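PDB 3HH1: tetrapyrrole methylase family protein from Chlorobaculum tepidum, which probably methylates the 2'-hydroxyl of cytidine 1402 in 16S rRNA using S-adenosyl-L-methionine, the chain here being the N-terminal part of the full-length enzyme. Local coordinates for residues V10-L15 against L84-G89. Sequence-based numbering, arbitrary orientation.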
loop_
_atom_site.group_PDB
_atom_site.type_symbol
_atom_site.label_atom_id
_atom_site.label_comp_id
_atom_site.label_asym_id
_atom_site.label_seq_id
_atom_site.Cartn_x
_atom_site.Cartn_y
_atom_site.Cartn_z
ATOM N N VAL A 10 -7.105 4.299 -6.049
ATOM C CA VAL A 10 -6.877 3.855 -4.690
ATOM C C VAL A 10 -7.096 5.074 -3.771
ATOM O O VAL A 10 -6.337 6.065 -3.815
ATOM C CB VAL A 10 -5.477 3.247 -4.512
ATOM C CG1 VAL A 10 -5.343 2.737 -3.109
ATOM C CG2 VAL A 10 -5.259 2.092 -5.548
ATOM N N VAL A 11 -8.120 4.969 -2.925
ATOM C CA VAL A 11 -8.589 6.052 -2.099
ATOM C C VAL A 11 -8.356 5.702 -0.636
ATOM O O VAL A 11 -8.915 4.712 -0.127
ATOM C CB VAL A 11 -10.087 6.321 -2.366
ATOM C CG1 VAL A 11 -10.526 7.553 -1.588
ATOM C CG2 VAL A 11 -10.353 6.495 -3.890
ATOM N N ALA A 12 -7.511 6.482 0.046
ATOM C CA ALA A 12 -7.223 6.256 1.454
ATOM C C ALA A 12 -8.303 6.925 2.293
ATOM O O ALA A 12 -8.647 8.059 2.017
ATOM C CB ALA A 12 -5.847 6.830 1.836
ATOM N N THR A 13 -8.856 6.228 3.287
ATOM C CA THR A 13 -9.954 6.790 4.066
ATOM C C THR A 13 -9.622 6.718 5.543
ATOM O O THR A 13 -9.152 5.704 6.005
ATOM C CB THR A 13 -11.333 6.098 3.770
ATOM O OG1 THR A 13 -11.268 4.698 4.041
ATOM C CG2 THR A 13 -11.743 6.267 2.270
ATOM N N PRO A 14 -9.842 7.816 6.282
ATOM C CA PRO A 14 -9.555 7.839 7.742
ATOM C C PRO A 14 -10.665 7.142 8.504
ATOM O O PRO A 14 -11.772 6.986 7.970
ATOM C CB PRO A 14 -9.573 9.325 8.066
ATOM C CG PRO A 14 -10.610 9.878 7.117
ATOM C CD PRO A 14 -10.427 9.083 5.818
ATOM N N LEU A 15 -10.398 6.746 9.740
ATOM C CA LEU A 15 -11.415 6.095 10.564
ATOM C C LEU A 15 -12.467 7.108 11.066
ATOM O O LEU A 15 -13.659 6.797 11.155
ATOM C CB LEU A 15 -10.758 5.363 11.749
ATOM C CG LEU A 15 -11.587 4.420 12.643
ATOM C CD1 LEU A 15 -12.508 5.171 13.630
ATOM C CD2 LEU A 15 -12.367 3.410 11.811
ATOM N N LEU A 84 -10.754 1.488 -5.060
ATOM C CA LEU A 84 -10.345 0.582 -3.975
ATOM C C LEU A 84 -10.145 1.456 -2.728
ATOM O O LEU A 84 -9.352 2.386 -2.742
ATOM C CB LEU A 84 -9.034 -0.125 -4.359
ATOM C CG LEU A 84 -8.364 -0.969 -3.276
ATOM C CD1 LEU A 84 -9.290 -2.030 -2.787
ATOM C CD2 LEU A 84 -7.108 -1.569 -3.918
ATOM N N VAL A 85 -10.891 1.161 -1.668
ATOM C CA VAL A 85 -10.723 1.887 -0.442
ATOM C C VAL A 85 -9.719 1.131 0.412
ATOM O O VAL A 85 -9.673 -0.097 0.432
ATOM C CB VAL A 85 -12.048 2.108 0.297
ATOM C CG1 VAL A 85 -12.988 2.958 -0.578
ATOM C CG2 VAL A 85 -12.673 0.806 0.643
ATOM N N THR A 86 -8.874 1.890 1.075
ATOM C CA THR A 86 -7.934 1.338 2.011
ATOM C C THR A 86 -8.009 2.233 3.218
ATOM O O THR A 86 -8.588 3.316 3.159
ATOM C CB THR A 86 -6.487 1.279 1.448
ATOM O OG1 THR A 86 -6.013 2.602 1.157
ATOM C CG2 THR A 86 -6.431 0.412 0.174
ATOM N N ASP A 87 -7.472 1.776 4.331
ATOM C CA ASP A 87 -7.373 2.641 5.532
ATOM C C ASP A 87 -6.252 3.662 5.381
ATOM O O ASP A 87 -5.154 3.319 4.929
ATOM C CB ASP A 87 -7.109 1.819 6.768
ATOM C CG ASP A 87 -8.162 0.734 7.008
ATOM O OD1 ASP A 87 -9.268 0.795 6.416
ATOM O OD2 ASP A 87 -7.884 -0.184 7.834
ATOM N N ALA A 88 -6.516 4.904 5.799
ATOM C CA ALA A 88 -5.559 6.024 5.664
ATOM C C ALA A 88 -4.273 5.831 6.463
ATOM O O ALA A 88 -3.177 6.263 6.030
ATOM C CB ALA A 88 -6.218 7.312 6.129
ATOM N N GLY A 89 -4.408 5.205 7.631
ATOM C CA GLY A 89 -3.301 5.118 8.568
ATOM C C GLY A 89 -2.259 4.032 8.344
ATOM O O GLY A 89 -1.218 4.039 9.017
#
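Val11 and Thr13 donate and accept every backbone hydrogen bond that 10-15 makes to 84-89, the alternation expected of parallel strands. Val11 N reaches Leu84 O at 2.9 Å with an N-H...O angle of 176°, and Val11 O takes Thr86 N at 3.1 Å. Thr13 N then binds Thr86 O at 2.9 Å. The last rung differs: Ala88 N meets Thr13 O at 2.8 Å but stands above the carbonyl plane, 53° out of it, at the point where strand 82-87 ends and the chain turns. CA-H...O contacts supplement the ladder, among them Val85 CA to Val11 O at 3.4 Å.

Strands 8-13 and 82-87 are neighbours within a five-stranded parallel sheet with helices on its flanks, the N-terminal α/β domain of tetrapyrrole methylases. Val11 and Val85 share one face, where both pack on Leu29 of helix 23-31. The opposite face carries Val10, Ala12, Leu84 and Thr86; there Val10 CG1 approaches Thr86 CG2 at 4.2 Å, and the second subunit covers Val10 and Ala12 with Ile93 and Pro91.

Just past the end of strand 82-87, Ala88 CB lies 3.3 Å from Thr13 O and also touches Ala12 CB and Pro14. Among the polar side chains, Thr13 OG1, set between its own N and carbonyl carbon (chi1 58°), comes near Thr86 O, whereas the CB of Asp87 points away from 10-15 and its OD1 forms a salt bridge with Arg42.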